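Side-chain contacts in glutathione-independent glyoxalase DJ-1 (Schizosaccharomyces pombe, PDB 4QYT), which converts methylglyoxal to D-lactate in one glutathione-independent step and helps protect the fission yeast cell against reactive oxygen species: residues A[37-42]-A[87-92]; A[77-82]-A[93-98]; A[152-157]-A[171-176]. All blocks are in the same frame, centred on the assembly; numbering follows the deposited sequence. Where two conformers were deposited one is given.

Interaction 1. Residues A[37-42]-A[87-92]; sequences VYVGEN and KTLSTT
V39, on strand 34-39, sets its two methyl groups against T92, L89 and T88 of segment 87-92, a helix-on-sheet contact of the layered alpha/beta fold of the DJ-1/PfpI family. The branches divide the work. CG2 meets L89 CD2 at 3.7 Å, purely apolar, while CG1 runs tip to tip into T92, 3.5 Å from its OG1 and 3.9 Å from its CG2. A first torsion of 176° sends V39 CG1 opposite the backbone N and leaves CG2 beside it, which lets one small residue serve both partners. T88 closes the patch more loosely, its CG2 4.0 Å from the carbonyl O of V39. Farther out, L89 also rests on F10 and A12 and T88 on A12, so the helix covers the neighbouring strand 7-12 as well. T92 lies just beyond helix 83-90, at the N-cap position of the next helix, yet its hydroxyl turns back instead of capping and donates to T88 O at 2.7 Å. An alanine in its place removes the hydroxyl and methyl, and would probably leave T88 O with one of its two donors gone and a gap beside V39 CG1. Those donors grip T88 O from opposite faces of its plane: T91 N from one, and from the other T92 OG1, 41° out of the carbonyl plane.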
ATOM      1  N   VAL A  37      -4.051  13.559  -7.439  1.00  7.63           N
ATOM      2  CA  VAL A  37      -3.917  15.002  -7.675  1.00  7.68           C
ATOM      3  C   VAL A  37      -2.790  15.530  -6.814  1.00  7.96           C
ATOM      4  O   VAL A  37      -2.881  15.544  -5.576  1.00  7.97           O
ATOM      5  CB  VAL A  37      -5.246  15.735  -7.407  1.00  7.73           C
ATOM      6  CG1 VAL A  37      -5.065  17.222  -7.596  1.00  9.45           C
ATOM      7  CG2 VAL A  37      -6.379  15.201  -8.302  1.00  9.10           C
ATOM      8  N   TYR A  38      -1.703  15.929  -7.488  1.00  8.62           N
ATOM      9  CA  TYR A  38      -0.450  16.308  -6.851  1.00  8.83           C
ATOM     10  C   TYR A  38      -0.452  17.782  -6.481  1.00  9.25           C
ATOM     11  O   TYR A  38      -0.779  18.655  -7.305  1.00 10.26           O
ATOM     12  CB  TYR A  38       0.686  16.003  -7.829  1.00  9.81           C
ATOM     13  CG  TYR A  38       2.048  16.550  -7.468  1.00 10.07           C
ATOM     14  CD1 TYR A  38       2.717  16.122  -6.315  1.00  9.90           C
ATOM     15  CD2 TYR A  38       2.715  17.408  -8.316  1.00 12.52           C
ATOM     16  CE1 TYR A  38       4.027  16.536  -6.034  1.00 11.94           C
ATOM     17  CE2 TYR A  38       3.995  17.837  -8.022  1.00 15.03           C
ATOM     18  CZ  TYR A  38       4.674  17.379  -6.904  1.00 13.58           C
ATOM     19  OH  TYR A  38       5.938  17.872  -6.669  1.00 16.01           O
ATOM     20  N   VAL A  39       0.031  18.043  -5.271  1.00  9.59           N
ATOM     21  CA  VAL A  39       0.291  19.363  -4.778  1.00 11.96           C
ATOM     22  C   VAL A  39       1.796  19.440  -4.528  1.00 12.76           C
ATOM     23  O   VAL A  39       2.327  18.850  -3.597  1.00 13.81           O
ATOM     24  CB  VAL A  39      -0.467  19.612  -3.469  1.00 13.57           C
ATOM     25  CG1 VAL A  39      -0.134  20.976  -2.864  1.00 16.50           C
ATOM     26  CG2 VAL A  39      -1.958  19.453  -3.685  1.00 14.14           C
ATOM     27  N   GLY A  40       2.496  20.213  -5.358  1.00 15.32           N
ATOM     28  CA  GLY A  40       3.937  20.318  -5.220  1.00 16.31           C
ATOM     29  C   GLY A  40       4.590  21.094  -6.338  1.00 19.35           C
ATOM     30  O   GLY A  40       3.901  21.604  -7.223  1.00 23.49           O
ATOM     31  N   GLU A  41       5.919  21.074  -6.347  1.00 21.15           N
ATOM     32  CA  GLU A  41       6.719  21.887  -7.257  1.00 23.33           C
ATOM     33  C   GLU A  41       7.057  21.179  -8.560  1.00 24.20           C
ATOM     34  O   GLU A  41       7.509  21.833  -9.490  1.00 25.74           O
ATOM     35  CB  GLU A  41       7.993  22.408  -6.569  1.00 28.63           C
ATOM     36  CG  GLU A  41       7.679  23.383  -5.448  1.00 37.09           C
ATOM     37  CD  GLU A  41       6.718  24.476  -5.890  1.00 49.72           C
ATOM     38  OE1 GLU A  41       7.007  25.137  -6.917  1.00 56.64           O
ATOM     39  OE2 GLU A  41       5.672  24.671  -5.226  1.00 71.26           O
ATOM     40  N   ASN A  42       7.051  19.852  -8.568  1.00 19.60           N
ATOM     41  CA  ASN A  42       7.530  19.130  -9.722  1.00 22.58           C
ATOM     42  C   ASN A  42       6.615  19.347 -10.941  1.00 25.01           C
ATOM     43  O   ASN A  42       5.513  18.821 -11.017  1.00 24.13           O
ATOM     44  CB  ASN A  42       7.691  17.633  -9.392  1.00 21.01           C
ATOM     45  CG  ASN A  42       8.357  16.879 -10.520  1.00 22.76           C
ATOM     46  OD1 ASN A  42       7.734  16.596 -11.547  1.00 22.97           O
ATOM     47  ND2 ASN A  42       9.663  16.702 -10.407  1.00 24.59           N
ATOM     48  N   LYS A  87       2.199  17.625   5.972  1.00 14.78           N
ATOM     49  CA  LYS A  87       2.526  19.013   6.241  1.00 16.10           C
ATOM     50  C   LYS A  87       2.142  19.846   5.030  1.00 15.10           C
ATOM     51  O   LYS A  87       1.434  20.861   5.152  1.00 17.36           O
ATOM     52  CB  LYS A  87       4.000  19.144   6.572  1.00 16.58           C
ATOM     53  CG  LYS A  87       4.432  20.589   6.770  1.00 19.25           C
ATOM     54  CD  LYS A  87       5.921  20.718   7.115  1.00 25.84           C
ATOM     55  CE  LYS A  87       6.234  21.970   7.904  1.00 38.73           C
ATOM     56  NZ  LYS A  87       5.489  23.161   7.407  1.00 52.71           N
ATOM     57  N   THR A  88       2.544  19.395   3.854  1.00 14.80           N
ATOM     58  CA  THR A  88       2.229  20.156   2.652  1.00 14.00           C
ATOM     59  C   THR A  88       0.729  20.227   2.404  1.00 13.46           C
ATOM     60  O   THR A  88       0.159  21.300   2.213  1.00 14.58           O
ATOM     61  CB  THR A  88       2.973  19.543   1.481  1.00 14.11           C
ATOM     62  OG1 THR A  88       4.346  19.742   1.709  1.00 16.01           O
ATOM     63  CG2 THR A  88       2.561  20.161   0.193  1.00 15.33           C
ATOM     64  N   LEU A  89       0.058  19.070   2.407  1.00 12.46           N
ATOM     65  CA  LEU A  89      -1.371  19.079   2.057  1.00 12.17           C
ATOM     66  C   LEU A  89      -2.183  19.892   3.056  1.00 12.44           C
ATOM     67  O   LEU A  89      -3.074  20.659   2.672  1.00 13.09           O
ATOM     68  CB  LEU A  89      -1.880  17.642   1.917  1.00 11.56           C
ATOM     69  CG  LEU A  89      -1.309  16.843   0.749  1.00 11.05           C
ATOM     70  CD1 LEU A  89      -1.770  15.414   0.798  1.00 11.77           C
ATOM     71  CD2 LEU A  89      -1.648  17.465  -0.585  1.00 11.82           C
ATOM     72  N   SER A  90      -1.908  19.699   4.339  1.00 13.12           N
ATOM     73  CA  SER A  90      -2.689  20.333   5.392  1.00 14.23           C
ATOM     74  C   SER A  90      -2.522  21.855   5.361  1.00 14.49           C
ATOM     75  O   SER A  90      -3.392  22.556   5.891  1.00 17.34           O
ATOM     76  CB  SER A  90      -2.372  19.793   6.780  1.00 15.32           C
ATOM     77  OG  SER A  90      -1.058  20.156   7.170  1.00 16.33           O
ATOM     78  N   THR A  91      -1.425  22.361   4.797  1.00 14.97           N
ATOM     79  CA  THR A  91      -1.149  23.785   4.790  1.00 16.87           C
ATOM     80  C   THR A  91      -1.328  24.374   3.400  1.00 16.85           C
ATOM     81  O   THR A  91      -0.917  25.501   3.146  1.00 22.17           O
ATOM     82  CB  THR A  91       0.266  24.065   5.316  1.00 17.72           C
ATOM     83  OG1 THR A  91       1.266  23.478   4.480  1.00 18.61           O
ATOM     84  CG2 THR A  91       0.412  23.639   6.764  1.00 18.67           C
ATOM     85  N   THR A  92      -2.049  23.669   2.533  1.00 14.51           N
ATOM     86  CA  THR A  92      -2.370  24.215   1.215  1.00 13.37           C
ATOM     87  C   THR A  92      -3.783  24.746   1.230  1.00 12.69           C
ATOM     88  O   THR A  92      -4.711  23.961   1.417  1.00 12.32           O
ATOM     89  CB  THR A  92      -2.235  23.109   0.169  1.00 14.26           C
ATOM     90  OG1 THR A  92      -0.909  22.602   0.146  1.00 16.94           O
ATOM     91  CG2 THR A  92      -2.548  23.585  -1.215  1.00 15.63           C
TER

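Interaction 2. Residues A[77-82]-A[93-98]; sequences AIIPGG and PFVQQV
I79 carries CG1 opposite its carbonyl carbon (chi1 -49°) and then runs extended to CD1 (chi2 177°), which in one of its two conformers puts that methyl against V95. V95 answers with CG1 turned opposite its own backbone N (chi1 176°), and the two side chains cross obliquely with CD1 of I79 3.6 Å from CG1 of V95. One helical turn on, V98 offers the same branch to the shorter A77, whose CB lies 3.8 Å from V98 CG1. The long isoleucine and the small alanine are thus matched by two valines on one side of helix 93-102. The other V98 methyl, CG2, sits 4.0 Å above one face of the F94 ring, offset toward its rim. The pairing belongs to a beta-alpha-beta crossover: strand 76-79 leads through two helices to the parallel strand 109-112 beside it. Beyond I79 the chain enters the presumed active site, where G82 N bonds to OD2 of the sulfinic acid formed from the cysteine at position 114. All four touching residues are buried and meet through methyl carbons alone, so this contact probably depends on fit and exclusion of water, with no directional bond between the two segments.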
ATOM      1  N   ALA A  77     -12.812  13.476  -1.424  1.00  7.85           N
ATOM      2  CA  ALA A  77     -11.448  13.992  -1.316  1.00  7.50           C
ATOM      3  C   ALA A  77     -10.725  13.218  -0.239  1.00  7.52           C
ATOM      4  O   ALA A  77     -11.224  13.162   0.880  1.00  8.41           O
ATOM      5  CB  ALA A  77     -11.464  15.468  -0.969  1.00  9.38           C
ATOM      6  N   ILE A  78      -9.570  12.661  -0.574  1.00  7.25           N
ATOM      7  CA  ILE A  78      -8.793  11.846   0.375  1.00  7.76           C
ATOM      8  C   ILE A  78      -7.429  12.505   0.571  1.00  7.85           C
ATOM      9  O   ILE A  78      -6.716  12.809  -0.379  1.00  8.52           O
ATOM     10  CB  ILE A  78      -8.627  10.396  -0.154  1.00  7.80           C
ATOM     11  CG1 ILE A  78      -9.991   9.758  -0.453  1.00  9.13           C
ATOM     12  CG2 ILE A  78      -7.818   9.571   0.863  1.00  9.27           C
ATOM     13  CD1 ILE A  78      -9.896   8.403  -1.084  1.00  9.71           C
ATOM     14  N   ILE A  79      -7.057  12.586   1.856  0.55  8.67           N
ATOM     15  CA  ILE A  79      -5.813  13.187   2.286  0.55  9.60           C
ATOM     16  C   ILE A  79      -5.047  12.120   3.042  0.55  9.40           C
ATOM     17  O   ILE A  79      -5.416  11.703   4.166  0.55  9.33           O
ATOM     18  CB  ILE A  79      -6.008  14.447   3.142  0.55 11.29           C
ATOM     19  CG1 ILE A  79      -6.990  15.366   2.426  0.55 13.20           C
ATOM     20  CG2 ILE A  79      -4.665  15.170   3.265  0.55 12.16           C
ATOM     21  CD1 ILE A  79      -7.354  16.623   3.176  0.55 16.25           C
ATOM     22  N   PRO A  80      -4.007  11.596   2.393  1.00  8.83           N
ATOM     23  CA  PRO A  80      -3.177  10.611   3.065  1.00  8.88           C
ATOM     24  C   PRO A  80      -2.122  11.288   3.954  1.00  9.52           C
ATOM     25  O   PRO A  80      -1.953  12.512   3.929  1.00 11.43           O
ATOM     26  CB  PRO A  80      -2.546   9.854   1.888  1.00  9.26           C
ATOM     27  CG  PRO A  80      -2.439  10.927   0.802  1.00 10.19           C
ATOM     28  CD  PRO A  80      -3.615  11.808   0.987  1.00  9.16           C
ATOM     29  N   GLY A  81      -1.399  10.445   4.709  1.00 10.06           N
ATOM     30  CA  GLY A  81      -0.380  10.928   5.620  1.00 11.35           C
ATOM     31  C   GLY A  81       1.031  10.761   5.109  1.00 10.28           C
ATOM     32  O   GLY A  81       1.289  10.888   3.919  1.00 10.80           O
ATOM     33  N   GLY A  82       1.927  10.443   6.038  1.00 12.08           N
ATOM     34  CA  GLY A  82       3.342  10.705   5.844  1.00 12.29           C
ATOM     35  C   GLY A  82       3.663  12.104   6.346  1.00 14.04           C
ATOM     36  O   GLY A  82       2.922  13.044   6.051  1.00 14.78           O
ATOM     37  N   PRO A  93      -4.019  26.046   0.987  1.00 12.00           N
ATOM     38  CA  PRO A  93      -5.394  26.547   1.033  1.00 11.39           C
ATOM     39  C   PRO A  93      -6.345  25.802   0.132  1.00 11.07           C
ATOM     40  O   PRO A  93      -7.486  25.590   0.531  1.00 11.15           O
ATOM     41  CB  PRO A  93      -5.228  28.044   0.714  1.00 12.43           C
ATOM     42  CG  PRO A  93      -3.871  28.355   1.285  1.00 12.98           C
ATOM     43  CD  PRO A  93      -3.029  27.147   0.962  1.00 13.61           C
ATOM     44  N   PHE A  94      -5.918  25.420  -1.078  1.00 10.68           N
ATOM     45  CA  PHE A  94      -6.823  24.703  -1.961  1.00 10.21           C
ATOM     46  C   PHE A  94      -7.408  23.461  -1.287  1.00 10.12           C
ATOM     47  O   PHE A  94      -8.603  23.172  -1.411  1.00  9.96           O
ATOM     48  CB  PHE A  94      -6.085  24.329  -3.220  1.00 10.95           C
ATOM     49  CG  PHE A  94      -6.922  23.589  -4.240  1.00 10.38           C
ATOM     50  CD1 PHE A  94      -7.631  24.299  -5.184  1.00 11.99           C
ATOM     51  CD2 PHE A  94      -6.978  22.199  -4.302  1.00 10.18           C
ATOM     52  CE1 PHE A  94      -8.372  23.653  -6.152  1.00 13.72           C
ATOM     53  CE2 PHE A  94      -7.720  21.546  -5.279  1.00 10.07           C
ATOM     54  CZ  PHE A  94      -8.393  22.284  -6.220  1.00 11.59           C
ATOM     55  N   VAL A  95      -6.535  22.679  -0.641  1.00 10.17           N
ATOM     56  CA  VAL A  95      -6.977  21.473   0.055  1.00  9.57           C
ATOM     57  C   VAL A  95      -7.939  21.784   1.182  1.00  9.61           C
ATOM     58  O   VAL A  95      -8.988  21.167   1.331  1.00  9.64           O
ATOM     59  CB  VAL A  95      -5.770  20.650   0.540  1.00 10.20           C
ATOM     60  CG1 VAL A  95      -6.211  19.459   1.348  1.00 11.21           C
ATOM     61  CG2 VAL A  95      -4.898  20.220  -0.624  1.00 10.90           C
ATOM     62  N   GLN A  96      -7.581  22.802   1.970  1.00 10.50           N
ATOM     63  CA  GLN A  96      -8.445  23.241   3.055  1.00 10.62           C
ATOM     64  C   GLN A  96      -9.826  23.694   2.540  1.00 10.84           C
ATOM     65  O   GLN A  96     -10.858  23.426   3.160  1.00 10.89           O
ATOM     66  CB  GLN A  96      -7.806  24.397   3.825  1.00 11.64           C
ATOM     67  CG  GLN A  96      -6.486  24.071   4.489  1.00 13.16           C
ATOM     68  CD  GLN A  96      -5.698  25.324   4.808  1.00 15.08           C
ATOM     69  OE1 GLN A  96      -6.176  26.457   4.597  1.00 16.61           O
ATOM     70  NE2 GLN A  96      -4.503  25.141   5.332  1.00 19.55           N
ATOM     71  N   GLN A  97      -9.817  24.454   1.445  1.00 10.04           N
ATOM     72  CA  GLN A  97     -11.051  24.959   0.846  1.00 10.63           C
ATOM     73  C   GLN A  97     -11.943  23.822   0.372  1.00  9.97           C
ATOM     74  O   GLN A  97     -13.162  23.852   0.541  1.00 11.95           O
ATOM     75  CB  GLN A  97     -10.727  25.858  -0.348  1.00 10.87           C
ATOM     76  CG  GLN A  97     -10.099  27.212   0.022  1.00 11.40           C
ATOM     77  CD  GLN A  97      -9.288  27.885  -1.103  1.00 12.60           C
ATOM     78  OE1 GLN A  97      -9.029  27.316  -2.171  1.00 14.10           O
ATOM     79  NE2 GLN A  97      -8.873  29.090  -0.853  1.00 15.06           N
ATOM     80  N   VAL A  98     -11.351  22.797  -0.230  1.00  9.81           N
ATOM     81  CA  VAL A  98     -12.124  21.635  -0.642  1.00  9.62           C
ATOM     82  C   VAL A  98     -12.735  20.964   0.577  1.00  9.39           C
ATOM     83  O   VAL A  98     -13.910  20.595   0.559  1.00 10.73           O
ATOM     84  CB  VAL A  98     -11.200  20.652  -1.430  1.00 10.52           C
ATOM     85  CG1 VAL A  98     -11.786  19.240  -1.506  1.00 10.83           C
ATOM     86  CG2 VAL A  98     -10.888  21.206  -2.811  1.00 10.57           C
TER

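Interaction 3. Residues A[152-157]-A[171-176]; sequences VVLEEN and GLKLLE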
ATOM      1  N   VAL A 152     -10.595   3.675  12.954  0.50 18.29           N
ATOM      2  CA  VAL A 152     -11.319   4.560  12.058  0.50 15.58           C
ATOM      3  C   VAL A 152     -12.422   5.257  12.827  0.50 16.22           C
ATOM      4  O   VAL A 152     -13.033   4.664  13.713  0.50 19.11           O
ATOM      5  CB  VAL A 152     -11.946   3.765  10.890  0.50 14.90           C
ATOM      6  CG1 VAL A 152     -12.719   4.683   9.954  0.50 17.73           C
ATOM      7  CG2 VAL A 152     -10.876   3.014  10.111  0.50 17.72           C
ATOM      8  N   VAL A 153     -12.665   6.512  12.469  1.00 16.02           N
ATOM      9  CA  VAL A 153     -13.749   7.302  13.044  1.00 16.78           C
ATOM     10  C   VAL A 153     -14.516   7.929  11.874  1.00 15.76           C
ATOM     11  O   VAL A 153     -13.941   8.401  10.912  1.00 16.92           O
ATOM     12  CB  VAL A 153     -13.199   8.411  13.979  1.00 19.29           C
ATOM     13  CG1 VAL A 153     -14.301   9.323  14.461  1.00 19.70           C
ATOM     14  CG2 VAL A 153     -12.455   7.797  15.149  1.00 19.98           C
ATOM     15  N   LEU A 154     -15.832   7.870  11.960  1.00 16.39           N
ATOM     16  CA  LEU A 154     -16.694   8.565  11.040  1.00 14.99           C
ATOM     17  C   LEU A 154     -17.585   9.544  11.810  1.00 15.93           C
ATOM     18  O   LEU A 154     -18.261   9.124  12.751  1.00 18.82           O
ATOM     19  CB  LEU A 154     -17.593   7.547  10.320  1.00 17.42           C
ATOM     20  CG  LEU A 154     -18.715   8.079   9.424  1.00 18.54           C
ATOM     21  CD1 LEU A 154     -18.249   8.931   8.259  1.00 18.85           C
ATOM     22  CD2 LEU A 154     -19.585   6.950   8.908  1.00 24.62           C
ATOM     23  N   GLU A 155     -17.564  10.816  11.428  1.00 15.67           N
ATOM     24  CA  GLU A 155     -18.461  11.807  12.008  1.00 18.03           C
ATOM     25  C   GLU A 155     -18.927  12.663  10.861  1.00 15.54           C
ATOM     26  O   GLU A 155     -18.112  13.100  10.065  1.00 15.32           O
ATOM     27  CB  GLU A 155     -17.776  12.655  13.077  1.00 19.77           C
ATOM     28  CG  GLU A 155     -18.712  13.688  13.672  1.00 21.70           C
ATOM     29  CD  GLU A 155     -18.124  14.428  14.851  1.00 27.75           C
ATOM     30  OE1 GLU A 155     -17.191  13.889  15.477  1.00 37.91           O
ATOM     31  OE2 GLU A 155     -18.670  15.487  15.206  1.00 27.41           O
ATOM     32  N   GLU A 156     -20.241  12.850  10.739  1.00 16.92           N
ATOM     33  CA  GLU A 156     -20.794  13.472   9.557  1.00 15.27           C
ATOM     34  C   GLU A 156     -20.279  12.764   8.318  1.00 14.30           C
ATOM     35  O   GLU A 156     -20.483  11.553   8.202  1.00 15.96           O
ATOM     36  CB  GLU A 156     -20.559  14.985   9.570  1.00 16.46           C
ATOM     37  CG  GLU A 156     -21.315  15.662  10.696  1.00 19.64           C
ATOM     38  CD  GLU A 156     -22.835  15.727  10.483  1.00 22.90           C
ATOM     39  OE1 GLU A 156     -23.335  15.403   9.399  1.00 24.83           O
ATOM     40  OE2 GLU A 156     -23.570  16.003  11.435  1.00 29.12           O
ATOM     41  N   ASN A 157     -19.643  13.475   7.383  1.00 12.35           N
ATOM     42  CA  ASN A 157     -19.082  12.847   6.179  1.00 11.22           C
ATOM     43  C   ASN A 157     -17.558  12.895   6.170  1.00 10.92           C
ATOM     44  O   ASN A 157     -16.959  12.808   5.104  1.00 11.60           O
ATOM     45  CB  ASN A 157     -19.650  13.523   4.921  1.00 11.49           C
ATOM     46  CG  ASN A 157     -19.286  14.984   4.816  1.00 10.29           C
ATOM     47  OD1 ASN A 157     -18.932  15.641   5.804  1.00 12.39           O
ATOM     48  ND2 ASN A 157     -19.353  15.494   3.591  1.00 10.91           N
ATOM     49  N   GLY A 171      -9.786   2.847   3.647  1.00  9.03           N
ATOM     50  CA  GLY A 171     -10.319   2.806   2.276  1.00  8.97           C
ATOM     51  C   GLY A 171     -11.674   2.149   2.208  1.00  9.18           C
ATOM     52  O   GLY A 171     -12.568   2.597   1.487  1.00  9.84           O
ATOM     53  N   LEU A 172     -11.814   1.062   2.972  1.00  9.85           N
ATOM     54  CA  LEU A 172     -13.080   0.358   3.004  1.00 10.17           C
ATOM     55  C   LEU A 172     -14.191   1.236   3.595  1.00 10.21           C
ATOM     56  O   LEU A 172     -15.343   1.195   3.087  1.00 11.67           O
ATOM     57  CB  LEU A 172     -12.965  -0.955   3.774  1.00 10.35           C
ATOM     58  CG  LEU A 172     -12.309  -2.085   3.022  1.00 11.24           C
ATOM     59  CD1 LEU A 172     -11.921  -3.202   3.996  1.00 13.30           C
ATOM     60  CD2 LEU A 172     -13.184  -2.603   1.895  1.00 13.48           C
ATOM     61  N   LYS A 173     -13.893   1.960   4.667  0.78 11.18           N
ATOM     62  CA  LYS A 173     -14.911   2.822   5.279  0.78 11.40           C
ATOM     63  C   LYS A 173     -15.416   3.851   4.259  0.78 10.63           C
ATOM     64  O   LYS A 173     -16.620   4.096   4.141  0.78 11.89           O
ATOM     65  CB  LYS A 173     -14.369   3.492   6.544  0.78 12.14           C
ATOM     66  CG  LYS A 173     -15.447   4.138   7.405  0.78 15.05           C
ATOM     67  CD  LYS A 173     -16.343   3.122   8.113  0.78 16.92           C
ATOM     68  CE  LYS A 173     -17.254   3.808   9.110  0.78 21.01           C
ATOM     69  NZ  LYS A 173     -18.061   2.836   9.886  0.78 24.21           N
ATOM     70  N   LEU A 174     -14.491   4.445   3.498  1.00  9.91           N
ATOM     71  CA  LEU A 174     -14.874   5.372   2.435  1.00  9.86           C
ATOM     72  C   LEU A 174     -15.759   4.698   1.406  1.00 10.07           C
ATOM     73  O   LEU A 174     -16.829   5.189   1.056  1.00 11.81           O
ATOM     74  CB  LEU A 174     -13.627   5.974   1.802  1.00  9.75           C
ATOM     75  CG  LEU A 174     -12.898   7.006   2.672  1.00  9.72           C
ATOM     76  CD1 LEU A 174     -11.454   7.094   2.201  1.00 11.23           C
ATOM     77  CD2 LEU A 174     -13.594   8.351   2.594  1.00 10.88           C
ATOM     78  N   LEU A 175     -15.330   3.546   0.916  1.00 10.68           N
ATOM     79  CA  LEU A 175     -16.089   2.824  -0.067  1.00 10.48           C
ATOM     80  C   LEU A 175     -17.504   2.473   0.415  1.00 11.41           C
ATOM     81  O   LEU A 175     -18.474   2.574  -0.337  1.00 13.37           O
ATOM     82  CB  LEU A 175     -15.360   1.511  -0.441  1.00 11.12           C
ATOM     83  CG  LEU A 175     -16.079   0.679  -1.504  1.00 11.70           C
ATOM     84  CD1 LEU A 175     -16.205   1.409  -2.830  1.00 12.99           C
ATOM     85  CD2 LEU A 175     -15.403  -0.663  -1.667  1.00 12.44           C
ATOM     86  N   GLU A 176     -17.602   2.100   1.680  1.00 12.03           N
ATOM     87  CA  GLU A 176     -18.870   1.697   2.274  1.00 13.26           C
ATOM     88  C   GLU A 176     -19.899   2.808   2.199  1.00 14.45           C
ATOM     89  O   GLU A 176     -21.106   2.520   2.162  1.00 16.97           O
ATOM     90  CB  GLU A 176     -18.639   1.300   3.746  1.00 15.24           C
ATOM     91  CG  GLU A 176     -19.822   0.548   4.326  1.00 20.67           C
ATOM     92  CD  GLU A 176     -19.609   0.078   5.745  1.00 25.43           C
ATOM     93  OE1 GLU A 176     -18.614   0.492   6.370  1.00 20.30           O
ATOM     94  OE2 GLU A 176     -20.313  -0.891   6.133  1.00 37.23           O
TER
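K173 passes across segment 152-157, its aliphatic chain meeting V152 near its root and L154 near its end. The two partners are turned differently against it. V152 crosses the lysine at a slant, with CG1 3.8 Å from K173 CG and 4.0 Å from K173 CB, so one methyl group rests beside the first two carbons of the chain. L154 stands at about a right angle to the lysine and receives K173 CE against its flank, 3.9 Å from L154 CB and equally far from L154 CD2. The lysine's shape makes both meetings possible: CG leaves opposite the backbone N, a bend at chi2 (71°) turns the chain so that its far carbons reach L154, and beyond it the remaining carbons run extended to NZ. V152 and L154, two residues apart in strand 152-155, both direct CB at the helix, whereas V153 between them faces the other way, toward T131 and T160. V152 and K173 each have two conformers, so the packing holds for one of each. With the methylene groups spent on valine and leucine, the ammonium group is carried past them, and the contact as a whole lies at the protein surface, between a partly exposed valine, leucine and lysine. Strand 152-155 is the outermost on its side of the central sheet within this chain and runs antiparallel to strand 158-161, where V152 and L154 both touch I159. Helix 167-178 lies over this end of the sheet, with L174 and L175 packed on helix 17-29 and L172 on Y184 and Y188 of helix 181-190.

In the fold
All three contacts rest on the same central sheet, each joining a strand to a helix. Interaction 2 is the core member, wholly buried; interaction 1 is partly buried, and interaction 3 lies at the surface, on the strand outermost on that side within this chain. Interactions 1 and 2 touch directly: L89 CD1 packs on I79 CG2, and a probable S90 O to Q96 NE2 hydrogen bond links helices 83-90 and 93-102. Interaction 3 meets interaction 2 through I78 and L174, but stays about 13 Å from interaction 1 at nearest atoms. The chemistry follows depth: methyl groups alone in interaction 2, methyls with threonines in interaction 1, a lysine's methylenes in interaction 3.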